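HemO (Neisseria meningitidis, PDB 1J77) binds heme and probably degrades it as a heme oxygenase, opening the porphyrin ring. Local coordinates at residues I108-C113 / F181-V186; Q49-K54 / K97-E102; A12-A17 / E168-A173. One frame throughout, in Å; residues are numbered along the deposited sequence.

Contact 1 of 3, residues I108-C113 / F181-V186. With HEM (protoporphyrin IX containing Fe), chain B.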
# COMPACT_ATOMS: atom_id res chain seq x y z
N ILE A 108 -6.53 -7.48 -8.97
CA ILE A 108 -7.24 -7.68 -7.71
C ILE A 108 -6.25 -7.87 -6.54
O ILE A 108 -6.48 -7.35 -5.47
CB ILE A 108 -8.24 -8.86 -7.83
CG1 ILE A 108 -9.25 -8.57 -8.94
CG2 ILE A 108 -8.97 -9.02 -6.51
CD1 ILE A 108 -10.04 -9.80 -9.37
N GLY A 109 -5.17 -8.59 -6.80
CA GLY A 109 -4.06 -8.69 -5.85
C GLY A 109 -3.39 -7.37 -5.47
O GLY A 109 -3.07 -7.17 -4.30
N TRP A 110 -3.16 -6.50 -6.44
CA TRP A 110 -2.65 -5.15 -6.16
C TRP A 110 -3.61 -4.37 -5.32
O TRP A 110 -3.22 -3.62 -4.42
CB TRP A 110 -2.31 -4.36 -7.44
CG TRP A 110 -1.12 -4.84 -8.16
CD1 TRP A 110 -0.95 -6.02 -8.81
CD2 TRP A 110 0.10 -4.13 -8.31
NE1 TRP A 110 0.32 -6.10 -9.30
CE2 TRP A 110 0.97 -4.93 -9.05
CE3 TRP A 110 0.54 -2.88 -7.91
CZ2 TRP A 110 2.29 -4.52 -9.39
CZ3 TRP A 110 1.83 -2.48 -8.25
CH2 TRP A 110 2.68 -3.31 -8.96
N LEU A 111 -4.90 -4.49 -5.63
CA LEU A 111 -5.88 -3.84 -4.83
C LEU A 111 -5.90 -4.31 -3.34
O LEU A 111 -6.02 -3.48 -2.45
CB LEU A 111 -7.27 -3.99 -5.49
CG LEU A 111 -8.40 -3.31 -4.74
CD1 LEU A 111 -8.25 -1.87 -4.57
CD2 LEU A 111 -9.74 -3.64 -5.41
N TYR A 112 -5.85 -5.61 -3.14
CA TYR A 112 -5.71 -6.20 -1.79
C TYR A 112 -4.49 -5.58 -1.07
O TYR A 112 -4.62 -5.08 0.07
CB TYR A 112 -5.57 -7.72 -1.91
CG TYR A 112 -5.04 -8.36 -0.64
CD1 TYR A 112 -5.87 -8.55 0.47
CD2 TYR A 112 -3.72 -8.72 -0.56
CE1 TYR A 112 -5.36 -9.09 1.64
CE2 TYR A 112 -3.18 -9.24 0.62
CZ TYR A 112 -4.01 -9.43 1.73
OH TYR A 112 -3.46 -9.97 2.91
N CYS A 113 -3.35 -5.52 -1.74
CA CYS A 113 -2.10 -5.01 -1.13
C CYS A 113 -2.29 -3.56 -0.74
O CYS A 113 -2.01 -3.17 0.38
CB CYS A 113 -1.01 -5.17 -2.14
SG CYS A 113 0.58 -4.72 -1.60
N PHE A 181 3.75 -6.31 -3.64
CA PHE A 181 4.73 -6.19 -2.55
C PHE A 181 6.13 -6.09 -3.08
O PHE A 181 6.94 -5.32 -2.56
CB PHE A 181 4.65 -7.35 -1.55
CG PHE A 181 3.51 -7.28 -0.54
CD1 PHE A 181 2.52 -8.28 -0.50
CD2 PHE A 181 3.41 -6.25 0.40
CE1 PHE A 181 1.52 -8.25 0.44
CE2 PHE A 181 2.41 -6.25 1.34
CZ PHE A 181 1.44 -7.25 1.34
N ALA A 182 6.46 -6.89 -4.11
CA ALA A 182 7.81 -6.83 -4.65
C ALA A 182 8.11 -5.50 -5.26
O ALA A 182 9.19 -4.97 -5.10
CB ALA A 182 8.02 -7.90 -5.65
N PHE A 183 7.15 -4.94 -5.99
CA PHE A 183 7.30 -3.61 -6.57
C PHE A 183 7.50 -2.54 -5.48
O PHE A 183 8.34 -1.67 -5.63
CB PHE A 183 6.10 -3.28 -7.47
CG PHE A 183 6.12 -1.88 -8.05
CD1 PHE A 183 7.10 -1.52 -8.97
CD2 PHE A 183 5.26 -0.89 -7.60
CE1 PHE A 183 7.13 -0.29 -9.49
CE2 PHE A 183 5.30 0.38 -8.15
CZ PHE A 183 6.26 0.66 -9.08
N TYR A 184 6.73 -2.60 -4.40
CA TYR A 184 6.95 -1.69 -3.30
C TYR A 184 8.39 -1.67 -2.84
O TYR A 184 8.95 -0.58 -2.67
CB TYR A 184 6.04 -1.99 -2.13
CG TYR A 184 5.96 -0.88 -1.08
CD1 TYR A 184 5.05 0.14 -1.14
CD2 TYR A 184 6.83 -0.85 -0.01
CE1 TYR A 184 5.00 1.15 -0.20
CE2 TYR A 184 6.78 0.15 0.93
CZ TYR A 184 5.86 1.11 0.87
OH TYR A 184 5.84 2.12 1.79
N LYS A 185 9.00 -2.83 -2.71
CA LYS A 185 10.39 -2.85 -2.28
C LYS A 185 11.35 -2.36 -3.38
O LYS A 185 12.35 -1.75 -3.06
CB LYS A 185 10.80 -4.25 -1.84
CG LYS A 185 10.05 -4.73 -0.59
CD LYS A 185 10.64 -5.98 0.11
CE LYS A 185 10.36 -7.22 -0.64
NZ LYS A 185 11.02 -8.43 -0.01
N VAL A 186 11.08 -2.65 -4.65
CA VAL A 186 11.92 -2.10 -5.73
C VAL A 186 11.92 -0.56 -5.62
O VAL A 186 13.01 0.07 -5.65
CB VAL A 186 11.40 -2.50 -7.14
CG1 VAL A 186 12.04 -1.63 -8.24
CG2 VAL A 186 11.60 -3.98 -7.38
CHA HEM B . -1.84 -5.59 7.55
CHB HEM B . 1.83 -3.45 9.89
CHC HEM B . 3.48 -1.68 5.65
CHD HEM B . 0.07 -4.24 3.28
C1A HEM B . -1.04 -5.08 8.56
C2A HEM B . -1.31 -5.17 10.01
C3A HEM B . -0.29 -4.58 10.62
C4A HEM B . 0.66 -4.10 9.62
CMA HEM B . -0.12 -4.42 12.15
CAA HEM B . -2.55 -5.76 10.75
CBA HEM B . -3.53 -4.62 11.04
CGA HEM B . -4.83 -5.13 11.62
O1A HEM B . -5.13 -6.35 11.46
O2A HEM B . -5.55 -4.30 12.26
C1B HEM B . 2.60 -2.77 8.96
C2B HEM B . 3.74 -1.95 9.26
C3B HEM B . 4.23 -1.48 8.08
C4B HEM B . 3.35 -1.95 7.02
CMB HEM B . 4.22 -1.74 10.72
CAB HEM B . 5.41 -0.52 7.87
CBB HEM B . 6.49 -0.56 8.64
C1C HEM B . 2.66 -2.18 4.66
C2C HEM B . 2.73 -1.83 3.24
C3C HEM B . 1.83 -2.59 2.60
C4C HEM B . 1.08 -3.35 3.55
CMC HEM B . 3.78 -0.88 2.65
CAC HEM B . 1.53 -2.63 1.11
CBC HEM B . 2.43 -2.19 0.24
C1D HEM B . -0.71 -4.82 4.23
C2D HEM B . -1.83 -5.67 3.90
C3D HEM B . -2.41 -6.11 5.20
C4D HEM B . -1.60 -5.46 6.20
CMD HEM B . -2.28 -6.03 2.48
CAD HEM B . -3.65 -6.97 5.45
CBD HEM B . -3.32 -8.33 5.98
CGD HEM B . -4.65 -9.05 6.04
O1D HEM B . -5.04 -9.65 5.01
O2D HEM B . -5.27 -9.08 7.15
NA HEM B . 0.15 -4.42 8.38
NB HEM B . 2.41 -2.78 7.58
NC HEM B . 1.64 -3.08 4.79
ND HEM B . -0.57 -4.70 5.62
FE HEM B . 0.96 -3.84 6.59
O HOH W 1 -0.18 -2.26 6.63
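Cys113 SG lies over one face of the Phe181 ring, almost above its centre, 3.8 Å from the ring centroid and 11° off the ring normal. This is a sulfur-aromatic contact between two helices of the all-helical heme oxygenase fold, 104-119 and 167-192, where they line the heme pocket. The edge of the same Phe181 ring meets the porphyrin, with CE2 3.6 Å from the meso carbon CHD of the heme. Cys113 SG also touches the heme vinyl group, 3.6 Å from CAC. The sulfur thus touches both the ring face and the vinyl, which also contact each other. With its SG anti to the backbone N (chi1 -176°), Cys113 reaches across to the neighbouring helix.

The Tyr112 ring carries the heme methyl CMD over one face, offset toward the rim. At its edge, in plane, is the propionate oxygen O1D. Tyr184 puts one ring face against another heme methyl, with CZ 3.4 Å from CMC. Phe52 meets the Tyr184 ring edge-to-face from helix 39-60.

Farther from the heme, Trp110 and Phe183 extend the apolar packing. Their side chains cross at about a right angle, and Trp110 CH2 lies 3.7 Å from Phe183 CB. The six-membered ring of Trp110 and the Phe183 ring are 5.7 Å apart between centroids, with planes inclined at 43°. This is an oblique pair. Pro100 packs on both side chains from a loop.

The iron has a water ligand and is also held by the axial His23, whose side chain lies close to that of Phe181. At the propionate edge, Tyr112 OH donates a hydrogen bond to O1D of the heme, at 2.6 Å.

Contact 2 of 3, residues Q49-K54 / K97-E102; sequences QSVFHK and KELPYE
The loop between helices 78-87 and 104-119 packs against helix 39-60 of the heme oxygenase fold here. Its residues 97-102 are in an irregular, largely extended conformation. Leu99 is the residue that meets the helix, and its two methyl branches touch different side chains one turn apart. CD2 of Leu99 lies 3.5 Å from Val51 CG1, and the two side chains are set at a slant to each other. The other branch, CD1, lies 3.6 Å from Lys54 CG. There the side chains cross at about a right angle.

Val51 directs CG1 at the loop by holding it anti to the backbone N (chi1 175°). Lys54 offers the aliphatic start of its chain, and the chain then bends at CB-CG (chi2 63°). Its contact with Leu99 is thus made by methylene carbon and not by the ammonium group. The contact as a whole is apolar and partly buried. Val51 is buried, while Lys54 is exposed to solvent.

Phe183 of helix 167-192 packs on both Val51 and Leu99, so a third element joins the cluster. Tyr93 and Phe95 of the same loop also touch Val51. Farther along, the Tyr101 ring stacks on His58 of helix 39-60, and Glu102 O is hydrogen-bonded to NE2 of that histidine.

Within the helix, His53 ND1 donates a hydrogen bond to Gln49 O at 3.2 Å. The N-H...O angle is 143°, and the donor is tilted from the carbonyl plane. The same oxygen accepts the helical bond from His53 N, on the opposite face of that plane. The ND1 bond ties the imidazole to its own helix. The contact with Leu99 is plain apolar packing of a connecting loop on a helix of an all-helical fold.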
# COMPACT_ATOMS: atom_id res chain seq x y z
N GLN A 49 5.61 6.20 -1.15
CA GLN A 49 4.18 6.04 -1.02
C GLN A 49 3.48 6.62 -2.26
O GLN A 49 2.49 6.04 -2.75
CB GLN A 49 3.65 6.73 0.26
CG GLN A 49 4.14 6.14 1.58
CD GLN A 49 3.37 4.91 1.96
OE1 GLN A 49 2.47 4.96 2.83
NE2 GLN A 49 3.70 3.78 1.33
N SER A 50 3.96 7.75 -2.77
CA SER A 50 3.35 8.37 -3.99
C SER A 50 3.37 7.46 -5.19
O SER A 50 2.35 7.33 -5.92
CB SER A 50 4.06 9.69 -4.38
OG SER A 50 3.43 10.24 -5.53
N VAL A 51 4.48 6.80 -5.42
CA VAL A 51 4.64 5.93 -6.56
C VAL A 51 3.74 4.73 -6.43
O VAL A 51 3.05 4.32 -7.39
CB VAL A 51 6.12 5.47 -6.74
CG1 VAL A 51 6.28 4.46 -7.86
CG2 VAL A 51 6.98 6.66 -6.99
N PHE A 52 3.76 4.11 -5.27
CA PHE A 52 2.90 2.95 -5.07
C PHE A 52 1.42 3.30 -5.27
O PHE A 52 0.66 2.56 -5.93
CB PHE A 52 3.11 2.30 -3.70
CG PHE A 52 2.25 1.08 -3.51
CD1 PHE A 52 2.57 -0.12 -4.13
CD2 PHE A 52 1.14 1.14 -2.73
CE1 PHE A 52 1.75 -1.24 -3.96
CE2 PHE A 52 0.35 -0.00 -2.58
CZ PHE A 52 0.67 -1.13 -3.19
N HIS A 53 0.97 4.37 -4.65
CA HIS A 53 -0.45 4.73 -4.76
C HIS A 53 -0.80 5.21 -6.17
O HIS A 53 -1.90 4.98 -6.65
CB HIS A 53 -0.83 5.72 -3.66
CG HIS A 53 -1.06 5.02 -2.37
ND1 HIS A 53 -0.13 4.92 -1.34
CD2 HIS A 53 -2.10 4.25 -2.00
CE1 HIS A 53 -0.64 4.19 -0.37
NE2 HIS A 53 -1.83 3.76 -0.75
N LYS A 54 0.12 5.84 -6.88
CA LYS A 54 -0.16 6.13 -8.29
C LYS A 54 -0.37 4.85 -9.10
O LYS A 54 -1.27 4.76 -9.95
CB LYS A 54 0.97 6.99 -8.88
CG LYS A 54 0.87 7.21 -10.41
CD LYS A 54 -0.32 7.95 -10.84
CE LYS A 54 -0.40 8.04 -12.39
NZ LYS A 54 -1.35 9.11 -12.81
N LYS A 97 11.04 5.49 -13.52
CA LYS A 97 10.84 4.36 -14.42
C LYS A 97 9.36 4.19 -14.74
O LYS A 97 8.50 4.84 -14.12
CB LYS A 97 11.42 3.08 -13.81
CG LYS A 97 12.63 3.32 -12.89
CD LYS A 97 13.86 2.55 -13.36
CE LYS A 97 15.14 3.14 -12.77
NZ LYS A 97 16.30 2.17 -12.85
N GLU A 98 9.08 3.35 -15.72
CA GLU A 98 7.72 3.07 -16.11
C GLU A 98 7.00 2.40 -14.97
O GLU A 98 7.51 1.51 -14.33
CB GLU A 98 7.68 2.13 -17.28
CG GLU A 98 6.47 2.39 -18.15
CD GLU A 98 6.22 1.26 -19.11
OE1 GLU A 98 6.72 1.34 -20.25
OE2 GLU A 98 5.55 0.29 -18.69
N LEU A 99 5.77 2.82 -14.75
CA LEU A 99 4.99 2.28 -13.67
C LEU A 99 4.14 1.10 -14.12
O LEU A 99 3.60 1.10 -15.23
CB LEU A 99 4.07 3.35 -13.12
CG LEU A 99 4.63 4.20 -11.98
CD1 LEU A 99 3.52 4.86 -11.25
CD2 LEU A 99 5.36 3.31 -11.05
N PRO A 100 3.99 0.11 -13.26
CA PRO A 100 3.08 -1.02 -13.49
C PRO A 100 1.68 -0.52 -13.70
O PRO A 100 1.29 0.48 -13.07
CB PRO A 100 3.17 -1.81 -12.18
CG PRO A 100 4.46 -1.37 -11.55
CD PRO A 100 4.72 0.01 -11.98
N TYR A 101 0.91 -1.19 -14.55
CA TYR A 101 -0.46 -0.81 -14.81
C TYR A 101 -1.16 -2.14 -15.00
O TYR A 101 -1.53 -2.55 -16.11
CB TYR A 101 -0.49 0.06 -16.08
CG TYR A 101 -1.75 0.82 -16.37
CD1 TYR A 101 -1.98 2.10 -15.83
CD2 TYR A 101 -2.69 0.35 -17.26
CE1 TYR A 101 -3.12 2.82 -16.13
CE2 TYR A 101 -3.79 1.05 -17.55
CZ TYR A 101 -4.03 2.31 -17.01
OH TYR A 101 -5.15 3.03 -17.40
N GLU A 102 -1.42 -2.79 -13.87
CA GLU A 102 -1.88 -4.16 -13.89
C GLU A 102 -3.37 -4.22 -14.19
O GLU A 102 -4.15 -3.27 -13.97
CB GLU A 102 -1.54 -4.85 -12.56
CG GLU A 102 -1.71 -6.37 -12.61
CD GLU A 102 -1.01 -7.04 -13.77
OE1 GLU A 102 0.20 -7.36 -13.56
OE2 GLU A 102 -1.67 -7.26 -14.87

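Contact 3 of 3, residues A12-A17 / E168-A173; sequences AKRLKA and EAEAEA. With HEM (protoporphyrin IX containing Fe), chain B.
Arg14 and Glu170 meet with their side chains crossing at about a right angle, in a bidentate salt bridge between two helices of the heme oxygenase fold, 11-32 and 167-192. The guanidinium presents its NE and NH1 side to the carboxylate. Each nitrogen bonds one oxygen, and each oxygen uses its syn lone pair. Arg14 NH1 to Glu170 OE2 is the straighter bond, at 2.8 Å and 168°, and it lies in the guanidinium plane. Arg14 NE to Glu170 OE1 is 2.9 Å, with the oxygen tilted out of that plane. The two flat groups are 31° apart, so the grip is slightly twisted. Arg14 bends at CG-CD (chi3 -85°), whereas Glu170 runs extended beyond CG. Arg14 NH2 is hydrogen-bonded to Ala8 O, which helps fix the guanidinium.

Next along helix 11-32, Leu15 turns CD2 toward the other helix, 4.2 Å from Ala173 O. Phe11 packs on both Glu170 and Ala173. On the heme side, Lys16 runs its chain beside the propionate that Tyr112 holds. Its CD methylene is 3.6 Å from O2D of the heme.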
# COMPACT_ATOMS: atom_id res chain seq x y z
N ALA A 12 -9.78 -14.10 0.94
CA ALA A 12 -9.07 -13.09 1.68
C ALA A 12 -8.09 -13.73 2.64
O ALA A 12 -7.01 -13.18 2.86
CB ALA A 12 -10.08 -12.18 2.43
N LYS A 13 -8.42 -14.91 3.17
CA LYS A 13 -7.52 -15.59 4.13
C LYS A 13 -6.38 -16.27 3.42
O LYS A 13 -5.31 -16.48 4.01
CB LYS A 13 -8.29 -16.63 4.96
CG LYS A 13 -9.05 -15.99 6.04
CD LYS A 13 -9.94 -16.96 6.81
CE LYS A 13 -10.59 -16.24 7.98
NZ LYS A 13 -11.65 -17.07 8.63
N ARG A 14 -6.60 -16.69 2.19
CA ARG A 14 -5.59 -17.34 1.43
C ARG A 14 -4.59 -16.27 0.96
O ARG A 14 -3.36 -16.49 1.00
CB ARG A 14 -6.20 -18.13 0.30
CG ARG A 14 -7.09 -19.29 0.83
CD ARG A 14 -7.40 -20.37 -0.20
NE ARG A 14 -8.55 -20.06 -1.06
CZ ARG A 14 -9.83 -20.18 -0.68
NH1 ARG A 14 -10.83 -19.88 -1.51
NH2 ARG A 14 -10.13 -20.56 0.55
N LEU A 15 -5.11 -15.10 0.57
CA LEU A 15 -4.26 -13.97 0.18
C LEU A 15 -3.32 -13.67 1.34
O LEU A 15 -2.09 -13.56 1.14
CB LEU A 15 -5.11 -12.74 -0.14
CG LEU A 15 -5.61 -12.67 -1.58
CD1 LEU A 15 -6.77 -11.75 -1.67
CD2 LEU A 15 -4.51 -12.21 -2.48
N LYS A 16 -3.88 -13.48 2.53
CA LYS A 16 -3.08 -13.18 3.75
C LYS A 16 -2.05 -14.27 4.00
O LYS A 16 -0.87 -13.98 4.22
CB LYS A 16 -3.98 -13.08 4.99
CG LYS A 16 -3.24 -12.68 6.28
CD LYS A 16 -4.22 -12.49 7.43
CE LYS A 16 -3.52 -12.43 8.78
NZ LYS A 16 -2.81 -11.14 8.96
N ALA A 17 -2.48 -15.52 4.04
CA ALA A 17 -1.56 -16.65 4.28
C ALA A 17 -0.38 -16.69 3.34
O ALA A 17 0.78 -16.84 3.80
CB ALA A 17 -2.34 -18.00 4.20
N GLU A 168 -8.77 -20.79 -9.56
CA GLU A 168 -7.82 -20.55 -10.62
C GLU A 168 -7.52 -19.04 -10.74
O GLU A 168 -6.36 -18.63 -10.92
CB GLU A 168 -8.40 -21.09 -11.95
CG GLU A 168 -9.01 -22.52 -11.91
CD GLU A 168 -10.42 -22.61 -11.30
OE1 GLU A 168 -11.41 -22.22 -11.96
OE2 GLU A 168 -10.55 -23.12 -10.16
N ALA A 169 -8.57 -18.23 -10.64
CA ALA A 169 -8.42 -16.77 -10.74
C ALA A 169 -7.80 -16.26 -9.45
O ALA A 169 -7.11 -15.23 -9.47
CB ALA A 169 -9.76 -16.12 -10.96
N GLU A 170 -8.09 -16.94 -8.34
CA GLU A 170 -7.50 -16.58 -7.05
C GLU A 170 -5.99 -16.69 -7.13
O GLU A 170 -5.27 -15.86 -6.60
CB GLU A 170 -7.95 -17.53 -5.94
CG GLU A 170 -9.32 -17.30 -5.37
CD GLU A 170 -9.56 -18.16 -4.14
OE1 GLU A 170 -8.69 -18.19 -3.23
OE2 GLU A 170 -10.60 -18.82 -4.10
N ALA A 171 -5.50 -17.77 -7.74
CA ALA A 171 -4.07 -17.96 -7.88
C ALA A 171 -3.40 -16.77 -8.56
O ALA A 171 -2.35 -16.30 -8.13
CB ALA A 171 -3.76 -19.28 -8.63
N GLU A 172 -4.02 -16.26 -9.62
CA GLU A 172 -3.49 -15.13 -10.37
C GLU A 172 -3.53 -13.89 -9.50
O GLU A 172 -2.55 -13.12 -9.47
CB GLU A 172 -4.31 -14.93 -11.64
CG GLU A 172 -4.30 -16.18 -12.52
CD GLU A 172 -5.11 -16.10 -13.79
OE1 GLU A 172 -5.84 -15.10 -14.02
OE2 GLU A 172 -5.00 -17.08 -14.60
N ALA A 173 -4.61 -13.71 -8.78
CA ALA A 173 -4.73 -12.58 -7.84
C ALA A 173 -3.65 -12.63 -6.76
O ALA A 173 -3.06 -11.61 -6.42
CB ALA A 173 -6.07 -12.53 -7.21
CHA HEM B . -1.84 -5.59 7.55
CHB HEM B . 1.83 -3.45 9.89
CHC HEM B . 3.48 -1.68 5.65
CHD HEM B . 0.07 -4.24 3.28
C1A HEM B . -1.04 -5.08 8.56
C2A HEM B . -1.31 -5.17 10.01
C3A HEM B . -0.29 -4.58 10.62
C4A HEM B . 0.66 -4.10 9.62
CMA HEM B . -0.12 -4.42 12.15
CAA HEM B . -2.55 -5.76 10.75
CBA HEM B . -3.53 -4.62 11.04
CGA HEM B . -4.83 -5.13 11.62
O1A HEM B . -5.13 -6.35 11.46
O2A HEM B . -5.55 -4.30 12.26
C1B HEM B . 2.60 -2.77 8.96
C2B HEM B . 3.74 -1.95 9.26
C3B HEM B . 4.23 -1.48 8.08
C4B HEM B . 3.35 -1.95 7.02
CMB HEM B . 4.22 -1.74 10.72
CAB HEM B . 5.41 -0.52 7.87
CBB HEM B . 6.49 -0.56 8.64
C1C HEM B . 2.66 -2.18 4.66
C2C HEM B . 2.73 -1.83 3.24
C3C HEM B . 1.83 -2.59 2.60
C4C HEM B . 1.08 -3.35 3.55
CMC HEM B . 3.78 -0.88 2.65
CAC HEM B . 1.53 -2.63 1.11
CBC HEM B . 2.43 -2.19 0.24
C1D HEM B . -0.71 -4.82 4.23
C2D HEM B . -1.83 -5.67 3.90
C3D HEM B . -2.41 -6.11 5.20
C4D HEM B . -1.60 -5.46 6.20
CMD HEM B . -2.28 -6.03 2.48
CAD HEM B . -3.65 -6.97 5.45
CBD HEM B . -3.32 -8.33 5.98
CGD HEM B . -4.65 -9.05 6.04
O1D HEM B . -5.04 -9.65 5.01
O2D HEM B . -5.27 -9.08 7.15
NA HEM B . 0.15 -4.42 8.38
NB HEM B . 2.41 -2.78 7.58
NC HEM B . 1.64 -3.08 4.79
ND HEM B . -0.57 -4.70 5.62
FE HEM B . 0.96 -3.84 6.59
O HOH W 1 -0.18 -2.26 6.63

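How the contacts relate
From the N terminus, helix 11-32 supplies the first half of contact 3, and helix 39-60 then supplies that of contact 2. The loop 97-102 returns to helix 39-60 and closes contact 2. Helix 104-119 follows and opens contact 1. Helix 167-192 closes contact 3 with residues 168-173, and then contact 1 with 181-186. Contact 2 thus lies wholly within the span of contact 3 and comes before contact 1, while contacts 1 and 3 cross. Helix 167-192 is common to those two, and both touch the heme. Contact 1 also touches contact 2 through Phe183 and Trp110, but contacts 2 and 3 do not meet.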